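Local coordinates for protein DELTA1-pyrroline-2-carboxylate reductase (Thermococcus litoralis DSM 5473, PDB 6T3E) that probably catalyses the NADH-dependent reduction of Δ1-pyrroline-2-carboxylate to L-proline in hydroxyproline metabolism, at residues 52-64 / 75-87. Residues are numbered along the deposited sequence; the frame is centred on the assembly and turned at random.
Sequences ELYNGKAKVPLRT and ILYMPSYLEDSEA. With PRO (proline), chain E.
An antiparallel beta hairpin of strands 58-68 and 73-82 brings R63 and M78 together at the proline pocket. K59 and Y81 form a hydrogen-bonded pair, with K59 N 2.9 Å from Y81 O. T64 and Y77 form another, joined by Y77 N to T64 O, after a register shift of one residue. Between them the R63 chain runs extended beside M78, pointing the same way. R63 NH1 donates to the proline O at 2.7 Å, near the guanidinium plane, and weakly to M78 SD. L76 CD2 lies over one guanidinium face, 3.4 Å from NH1. NE forms a salt bridge with E276 and NH2 bonds to V321 O, so the group is held from several sides. At the other end, a Schellman motif with G56 at C-prime ends helix 39-54. There E52, with CG anti to its N (chi1 169°), reaches the turn after strand 73-82. S85 OG donates to the syn lone pair of E52 OE1 at 3.2 Å. D84 N bonds weakly to OE2, S85 N weakly to both oxygens. R48 also forms a salt bridge with OE1. With an alanine replacing E52, R48 would probably lose this carboxylate and the 83-85 turn some of its hold. Such a hairpin lines the proline-carboxylate site in this ornithine cyclodeaminase/mu-crystallin family enzyme.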
ATOM      1  N   GLU B  52     -21.122   5.189   4.656  1.00 45.19           N
ATOM      2  CA  GLU B  52     -20.583   4.016   5.336  1.00 46.52           C
ATOM      3  C   GLU B  52     -19.407   4.395   6.233  1.00 44.57           C
ATOM      4  O   GLU B  52     -19.257   3.842   7.332  1.00 42.91           O
ATOM      5  CB  GLU B  52     -20.194   2.954   4.298  1.00 48.83           C
ATOM      6  CG  GLU B  52     -19.383   1.770   4.839  1.00 54.55           C
ATOM      7  CD  GLU B  52     -19.352   0.552   3.905  1.00 59.03           C
ATOM      8  OE1 GLU B  52     -20.049   0.550   2.866  1.00 60.94           O
ATOM      9  OE2 GLU B  52     -18.611  -0.408   4.212  1.00 60.05           O
ATOM     10  N   LEU B  53     -18.599   5.371   5.807  1.00 49.30           N
ATOM     11  CA  LEU B  53     -17.475   5.839   6.620  1.00 50.31           C
ATOM     12  C   LEU B  53     -17.947   6.549   7.887  1.00 50.64           C
ATOM     13  O   LEU B  53     -17.320   6.424   8.945  1.00 51.89           O
ATOM     14  CB  LEU B  53     -16.588   6.760   5.788  1.00 51.99           C
ATOM     15  CG  LEU B  53     -15.782   7.821   6.531  1.00 52.65           C
ATOM     16  CD1 LEU B  53     -14.612   7.175   7.266  1.00 47.44           C
ATOM     17  CD2 LEU B  53     -15.306   8.886   5.554  1.00 55.28           C
ATOM     18  N   TYR B  54     -19.029   7.322   7.795  1.00 46.83           N
ATOM     19  CA  TYR B  54     -19.526   8.036   8.965  1.00 52.76           C
ATOM     20  C   TYR B  54     -20.099   7.083  10.011  1.00 53.87           C
ATOM     21  O   TYR B  54     -20.010   7.353  11.213  1.00 53.46           O
ATOM     22  CB  TYR B  54     -20.584   9.063   8.561  1.00 60.65           C
ATOM     23  CG  TYR B  54     -21.048   9.903   9.733  1.00 64.04           C
ATOM     24  CD1 TYR B  54     -20.334  11.035  10.123  1.00 63.49           C
ATOM     25  CD2 TYR B  54     -22.175   9.551  10.471  1.00 65.15           C
ATOM     26  CE1 TYR B  54     -20.731  11.797  11.197  1.00 63.81           C
ATOM     27  CE2 TYR B  54     -22.583  10.312  11.555  1.00 67.73           C
ATOM     28  CZ  TYR B  54     -21.855  11.436  11.911  1.00 65.98           C
ATOM     29  OH  TYR B  54     -22.238  12.205  12.985  1.00 65.39           O
ATOM     30  N   ASN B  55     -20.737   5.997   9.579  1.00 53.32           N
ATOM     31  CA  ASN B  55     -21.345   5.046  10.504  1.00 50.37           C
ATOM     32  C   ASN B  55     -20.335   4.086  11.124  1.00 52.74           C
ATOM     33  O   ASN B  55     -20.750   3.102  11.749  1.00 52.97           O
ATOM     34  CB  ASN B  55     -22.443   4.249   9.794  1.00 46.66           C
ATOM     35  CG  ASN B  55     -23.586   5.127   9.313  1.00 51.50           C
ATOM     36  OD1 ASN B  55     -23.916   6.139   9.933  1.00 56.34           O
ATOM     37  ND2 ASN B  55     -24.192   4.746   8.196  1.00 53.39           N
ATOM     38  N   GLY B  56     -19.036   4.368  10.994  1.00 51.20           N
ATOM     39  CA  GLY B  56     -17.996   3.543  11.581  1.00 48.30           C
ATOM     40  C   GLY B  56     -17.755   2.219  10.896  1.00 45.93           C
ATOM     41  O   GLY B  56     -17.162   1.320  11.497  1.00 45.18           O
ATOM     42  N   LYS B  57     -18.187   2.077   9.644  1.00 44.13           N
ATOM     43  CA  LYS B  57     -18.047   0.835   8.900  1.00 45.25           C
ATOM     44  C   LYS B  57     -16.934   0.891   7.855  1.00 51.03           C
ATOM     45  O   LYS B  57     -16.973   0.132   6.881  1.00 51.62           O
ATOM     46  CB  LYS B  57     -19.373   0.474   8.236  1.00 47.27           C
ATOM     47  CG  LYS B  57     -20.477   0.143   9.202  1.00 50.47           C
ATOM     48  CD  LYS B  57     -20.140  -1.108   9.992  1.00 54.48           C
ATOM     49  CE  LYS B  57     -21.327  -1.586  10.850  1.00 57.14           C
ATOM     50  NZ  LYS B  57     -21.232  -3.032  11.208  1.00 55.08           N
ATOM     51  N   ALA B  58     -15.944   1.767   8.033  1.00 53.85           N
ATOM     52  CA  ALA B  58     -14.836   1.894   7.095  1.00 48.91           C
ATOM     53  C   ALA B  58     -13.517   1.904   7.846  1.00 55.04           C
ATOM     54  O   ALA B  58     -13.388   2.542   8.896  1.00 62.19           O
ATOM     55  CB  ALA B  58     -14.943   3.172   6.257  1.00 43.38           C
ATOM     56  N   LYS B  59     -12.533   1.215   7.288  1.00 52.26           N
ATOM     57  CA  LYS B  59     -11.170   1.243   7.802  1.00 50.77           C
ATOM     58  C   LYS B  59     -10.298   1.934   6.752  1.00 48.46           C
ATOM     59  O   LYS B  59      -9.894   1.317   5.762  1.00 48.60           O
ATOM     60  CB  LYS B  59     -10.686  -0.166   8.124  1.00 48.14           C
ATOM     61  CG  LYS B  59     -11.178  -0.667   9.451  1.00 49.45           C
ATOM     62  CD  LYS B  59     -10.554  -1.992   9.801  1.00 51.14           C
ATOM     63  CE  LYS B  59     -11.061  -2.461  11.150  1.00 51.88           C
ATOM     64  NZ  LYS B  59     -10.722  -3.886  11.392  1.00 52.84           N
ATOM     65  N   VAL B  60      -9.998   3.208   6.990  1.00 46.37           N
ATOM     66  CA  VAL B  60      -9.194   4.021   6.076  1.00 44.96           C
ATOM     67  C   VAL B  60      -7.971   4.561   6.807  1.00 42.66           C
ATOM     68  O   VAL B  60      -7.981   5.712   7.270  1.00 43.33           O
ATOM     69  CB  VAL B  60      -9.999   5.188   5.485  1.00 46.20           C
ATOM     70  CG1 VAL B  60      -9.335   5.692   4.185  1.00 45.84           C
ATOM     71  CG2 VAL B  60     -11.437   4.791   5.271  1.00 43.10           C
ATOM     72  N   PRO B  61      -6.908   3.770   6.936  1.00 38.72           N
ATOM     73  CA  PRO B  61      -5.663   4.305   7.477  1.00 36.45           C
ATOM     74  C   PRO B  61      -5.137   5.365   6.533  1.00 38.34           C
ATOM     75  O   PRO B  61      -5.418   5.344   5.336  1.00 41.91           O
ATOM     76  CB  PRO B  61      -4.745   3.082   7.520  1.00 40.26           C
ATOM     77  CG  PRO B  61      -5.280   2.194   6.424  1.00 37.94           C
ATOM     78  CD  PRO B  61      -6.745   2.413   6.383  1.00 36.63           C
ATOM     79  N   LEU B  62      -4.383   6.309   7.078  1.00 39.53           N
ATOM     80  CA  LEU B  62      -3.852   7.373   6.243  1.00 40.91           C
ATOM     81  C   LEU B  62      -2.963   6.783   5.149  1.00 40.91           C
ATOM     82  O   LEU B  62      -2.198   5.846   5.389  1.00 42.64           O
ATOM     83  CB  LEU B  62      -3.080   8.375   7.104  1.00 40.85           C
ATOM     84  CG  LEU B  62      -2.419   9.583   6.437  1.00 34.92           C
ATOM     85  CD1 LEU B  62      -3.466  10.500   5.819  1.00 34.07           C
ATOM     86  CD2 LEU B  62      -1.604  10.325   7.480  1.00 29.02           C
ATOM     87  N   ARG B  63      -3.119   7.289   3.926  1.00 38.70           N
ATOM     88  CA  ARG B  63      -2.356   6.747   2.805  1.00 41.43           C
ATOM     89  C   ARG B  63      -0.862   7.025   2.979  1.00 43.30           C
ATOM     90  O   ARG B  63      -0.452   8.016   3.592  1.00 43.62           O
ATOM     91  CB  ARG B  63      -2.830   7.332   1.469  1.00 38.30           C
ATOM     92  CG  ARG B  63      -2.662   8.860   1.311  1.00 36.90           C
ATOM     93  CD  ARG B  63      -3.057   9.311  -0.104  1.00 38.65           C
ATOM     94  NE  ARG B  63      -3.405  10.727  -0.182  1.00 43.82           N
ATOM     95  CZ  ARG B  63      -4.064  11.286  -1.196  1.00 46.25           C
ATOM     96  NH1 ARG B  63      -4.454  10.555  -2.229  1.00 44.33           N
ATOM     97  NH2 ARG B  63      -4.353  12.582  -1.175  1.00 50.13           N
ATOM     98  N   THR B  64      -0.051   6.129   2.420  1.00 39.16           N
ATOM     99  CA  THR B  64       1.399   6.219   2.476  1.00 35.16           C
ATOM    100  C   THR B  64       1.902   6.903   1.208  1.00 37.43           C
ATOM    101  O   THR B  64       1.548   6.493   0.096  1.00 35.10           O
ATOM    102  CB  THR B  64       1.997   4.822   2.624  1.00 34.80           C
ATOM    103  OG1 THR B  64       1.604   4.274   3.887  1.00 38.47           O
ATOM    104  CG2 THR B  64       3.511   4.871   2.561  1.00 33.55           C
ATOM    105  N   ILE B  75       4.467   8.610  -5.406  1.00 39.63           N
ATOM    106  CA  ILE B  75       3.661   7.401  -5.529  1.00 33.16           C
ATOM    107  C   ILE B  75       2.854   7.229  -4.247  1.00 35.70           C
ATOM    108  O   ILE B  75       3.393   7.364  -3.139  1.00 29.46           O
ATOM    109  CB  ILE B  75       4.507   6.153  -5.842  1.00 31.08           C
ATOM    110  CG1 ILE B  75       3.600   4.928  -5.935  1.00 38.01           C
ATOM    111  CG2 ILE B  75       5.606   5.950  -4.839  1.00 31.39           C
ATOM    112  CD1 ILE B  75       4.082   3.906  -6.921  1.00 44.65           C
ATOM    113  N   LEU B  76       1.553   6.979  -4.401  1.00 36.78           N
ATOM    114  CA  LEU B  76       0.614   6.979  -3.287  1.00 34.55           C
ATOM    115  C   LEU B  76      -0.029   5.600  -3.144  1.00 34.26           C
ATOM    116  O   LEU B  76      -0.569   5.052  -4.111  1.00 35.69           O
ATOM    117  CB  LEU B  76      -0.436   8.082  -3.496  1.00 35.14           C
ATOM    118  CG  LEU B  76       0.030   9.549  -3.362  1.00 35.66           C
ATOM    119  CD1 LEU B  76       0.691  10.131  -4.646  1.00 35.59           C
ATOM    120  CD2 LEU B  76      -1.098  10.459  -2.894  1.00 33.30           C
ATOM    121  N   TYR B  77      -0.024   5.066  -1.924  1.00 32.44           N
ATOM    122  CA  TYR B  77      -0.583   3.748  -1.625  1.00 29.34           C
ATOM    123  C   TYR B  77      -1.783   3.942  -0.704  1.00 30.43           C
ATOM    124  O   TYR B  77      -1.625   4.355   0.452  1.00 24.12           O
ATOM    125  CB  TYR B  77       0.487   2.843  -1.008  1.00 27.27           C
ATOM    126  CG  TYR B  77       1.746   2.811  -1.846  1.00 30.51           C
ATOM    127  CD1 TYR B  77       1.890   1.894  -2.885  1.00 35.47           C
ATOM    128  CD2 TYR B  77       2.765   3.726  -1.637  1.00 30.91           C
ATOM    129  CE1 TYR B  77       3.031   1.880  -3.676  1.00 32.95           C
ATOM    130  CE2 TYR B  77       3.910   3.722  -2.425  1.00 31.91           C
ATOM    131  CZ  TYR B  77       4.038   2.796  -3.434  1.00 32.96           C
ATOM    132  OH  TYR B  77       5.173   2.795  -4.205  1.00 31.57           O
ATOM    133  N   MET B  78      -2.981   3.635  -1.232  1.00 32.90           N
ATOM    134  CA  MET B  78      -4.266   3.988  -0.628  1.00 35.67           C
ATOM    135  C   MET B  78      -5.109   2.733  -0.429  1.00 34.60           C
ATOM    136  O   MET B  78      -5.981   2.420  -1.253  1.00 35.82           O
ATOM    137  CB  MET B  78      -5.025   5.006  -1.488  1.00 39.81           C
ATOM    138  CG  MET B  78      -4.213   6.241  -1.885  1.00 40.73           C
ATOM    139  SD  MET B  78      -5.019   7.347  -3.066  1.00 40.45           S
ATOM    140  CE  MET B  78      -6.486   7.859  -2.177  1.00 41.17           C
ATOM    141  N   PRO B  79      -4.893   2.006   0.659  1.00 36.47           N
ATOM    142  CA  PRO B  79      -5.752   0.864   0.989  1.00 38.78           C
ATOM    143  C   PRO B  79      -6.962   1.247   1.831  1.00 40.12           C
ATOM    144  O   PRO B  79      -6.968   2.244   2.557  1.00 45.13           O
ATOM    145  CB  PRO B  79      -4.798  -0.049   1.775  1.00 40.49           C
ATOM    146  CG  PRO B  79      -3.848   0.900   2.448  1.00 37.28           C
ATOM    147  CD  PRO B  79      -3.731   2.120   1.562  1.00 36.01           C
ATOM    148  N   SER B  80      -8.027   0.457   1.695  1.00 39.82           N
ATOM    149  CA  SER B  80      -9.204   0.689   2.524  1.00 42.18           C
ATOM    150  C   SER B  80     -10.091  -0.545   2.503  1.00 46.76           C
ATOM    151  O   SER B  80     -10.071  -1.332   1.553  1.00 52.30           O
ATOM    152  CB  SER B  80     -10.005   1.922   2.082  1.00 44.24           C
ATOM    153  OG  SER B  80     -10.813   1.647   0.955  1.00 46.49           O
ATOM    154  N   TYR B  81     -10.879  -0.698   3.561  1.00 42.27           N
ATOM    155  CA  TYR B  81     -11.811  -1.806   3.676  1.00 36.23           C
ATOM    156  C   TYR B  81     -13.157  -1.243   4.091  1.00 39.97           C
ATOM    157  O   TYR B  81     -13.274  -0.616   5.148  1.00 42.94           O
ATOM    158  CB  TYR B  81     -11.312  -2.850   4.683  1.00 34.87           C
ATOM    159  CG  TYR B  81     -12.303  -3.959   4.938  1.00 36.63           C
ATOM    160  CD1 TYR B  81     -13.060  -4.500   3.901  1.00 38.19           C
ATOM    161  CD2 TYR B  81     -12.493  -4.457   6.217  1.00 38.96           C
ATOM    162  CE1 TYR B  81     -13.979  -5.514   4.138  1.00 38.89           C
ATOM    163  CE2 TYR B  81     -13.406  -5.466   6.467  1.00 39.69           C
ATOM    164  CZ  TYR B  81     -14.152  -5.988   5.428  1.00 41.59           C
ATOM    165  OH  TYR B  81     -15.061  -6.988   5.691  1.00 43.24           O
ATOM    166  N   LEU B  82     -14.165  -1.449   3.254  1.00 43.43           N
ATOM    167  CA  LEU B  82     -15.531  -1.071   3.587  1.00 50.15           C
ATOM    168  C   LEU B  82     -16.284  -2.356   3.884  1.00 53.94           C
ATOM    169  O   LEU B  82     -16.552  -3.154   2.976  1.00 53.69           O
ATOM    170  CB  LEU B  82     -16.188  -0.274   2.462  1.00 52.36           C
ATOM    171  CG  LEU B  82     -15.326   0.805   1.821  1.00 52.03           C
ATOM    172  CD1 LEU B  82     -16.161   1.637   0.872  1.00 47.29           C
ATOM    173  CD2 LEU B  82     -14.683   1.663   2.896  1.00 58.77           C
ATOM    174  N   GLU B  83     -16.643  -2.533   5.155  1.00 57.47           N
ATOM    175  CA  GLU B  83     -17.066  -3.834   5.649  1.00 58.10           C
ATOM    176  C   GLU B  83     -18.506  -4.148   5.287  1.00 56.08           C
ATOM    177  O   GLU B  83     -18.819  -5.306   4.995  1.00 56.99           O
ATOM    178  CB  GLU B  83     -16.849  -3.896   7.161  1.00 64.54           C
ATOM    179  CG  GLU B  83     -15.516  -3.250   7.574  1.00 69.83           C
ATOM    180  CD  GLU B  83     -15.425  -2.857   9.040  1.00 74.93           C
ATOM    181  OE1 GLU B  83     -15.996  -1.804   9.410  1.00 75.25           O
ATOM    182  OE2 GLU B  83     -14.751  -3.586   9.813  1.00 78.12           O
ATOM    183  N   ASP B  84     -19.379  -3.141   5.241  1.00 54.43           N
ATOM    184  CA  ASP B  84     -20.743  -3.374   4.778  1.00 57.71           C
ATOM    185  C   ASP B  84     -20.770  -3.707   3.290  1.00 55.55           C
ATOM    186  O   ASP B  84     -21.398  -4.686   2.871  1.00 55.04           O
ATOM    187  CB  ASP B  84     -21.608  -2.149   5.067  1.00 59.38           C
ATOM    188  CG  ASP B  84     -22.074  -2.100   6.501  1.00 65.39           C
ATOM    189  OD1 ASP B  84     -21.992  -3.142   7.194  1.00 63.49           O
ATOM    190  OD2 ASP B  84     -22.508  -1.012   6.937  1.00 71.37           O
ATOM    191  N   SER B  85     -20.086  -2.907   2.476  1.00 54.85           N
ATOM    192  CA  SER B  85     -20.009  -3.171   1.048  1.00 54.50           C
ATOM    193  C   SER B  85     -19.068  -4.320   0.717  1.00 49.74           C
ATOM    194  O   SER B  85     -19.095  -4.812  -0.418  1.00 47.66           O
ATOM    195  CB  SER B  85     -19.579  -1.902   0.306  1.00 54.31           C
ATOM    196  OG  SER B  85     -20.669  -1.002   0.181  1.00 55.96           O
ATOM    197  N   GLU B  86     -18.254  -4.756   1.674  1.00 47.83           N
ATOM    198  CA  GLU B  86     -17.268  -5.812   1.453  1.00 47.76           C
ATOM    199  C   GLU B  86     -16.371  -5.475   0.265  1.00 43.15           C
ATOM    200  O   GLU B  86     -16.186  -6.265  -0.662  1.00 45.72           O
ATOM    201  CB  GLU B  86     -17.945  -7.169   1.275  1.00 45.83           C
ATOM    202  CG  GLU B  86     -18.617  -7.679   2.526  1.00 50.16           C
ATOM    203  CD  GLU B  86     -17.647  -8.294   3.528  1.00 56.42           C
ATOM    204  OE1 GLU B  86     -16.455  -7.911   3.518  1.00 55.95           O
ATOM    205  OE2 GLU B  86     -18.084  -9.169   4.324  1.00 57.50           O
ATOM    206  N   ALA B  87     -15.814  -4.274   0.311  1.00 39.24           N
ATOM    207  CA  ALA B  87     -14.872  -3.776  -0.680  1.00 36.36           C
ATOM    208  C   ALA B  87     -13.527  -3.631   0.013  1.00 36.26           C
ATOM    209  O   ALA B  87     -13.358  -2.762   0.873  1.00 38.77           O
ATOM    210  CB  ALA B  87     -15.339  -2.442  -1.262  1.00 30.85           C
TER
HETATM  211  N   PRO E 401      -3.879  12.408  -5.429  1.00 45.38           N
HETATM  212  CA  PRO E 401      -4.639  11.616  -6.401  1.00 46.29           C
HETATM  213  C   PRO E 401      -5.436  10.463  -5.796  1.00 50.98           C
HETATM  214  O   PRO E 401      -5.743  10.425  -4.595  1.00 51.27           O
HETATM  215  CB  PRO E 401      -3.546  11.080  -7.324  1.00 44.23           C
HETATM  216  CG  PRO E 401      -2.513  12.165  -7.333  1.00 43.63           C
HETATM  217  CD  PRO E 401      -2.589  12.862  -5.984  1.00 45.22           C
HETATM  218  OXT PRO E 401      -5.793   9.528  -6.513  1.00 53.03           O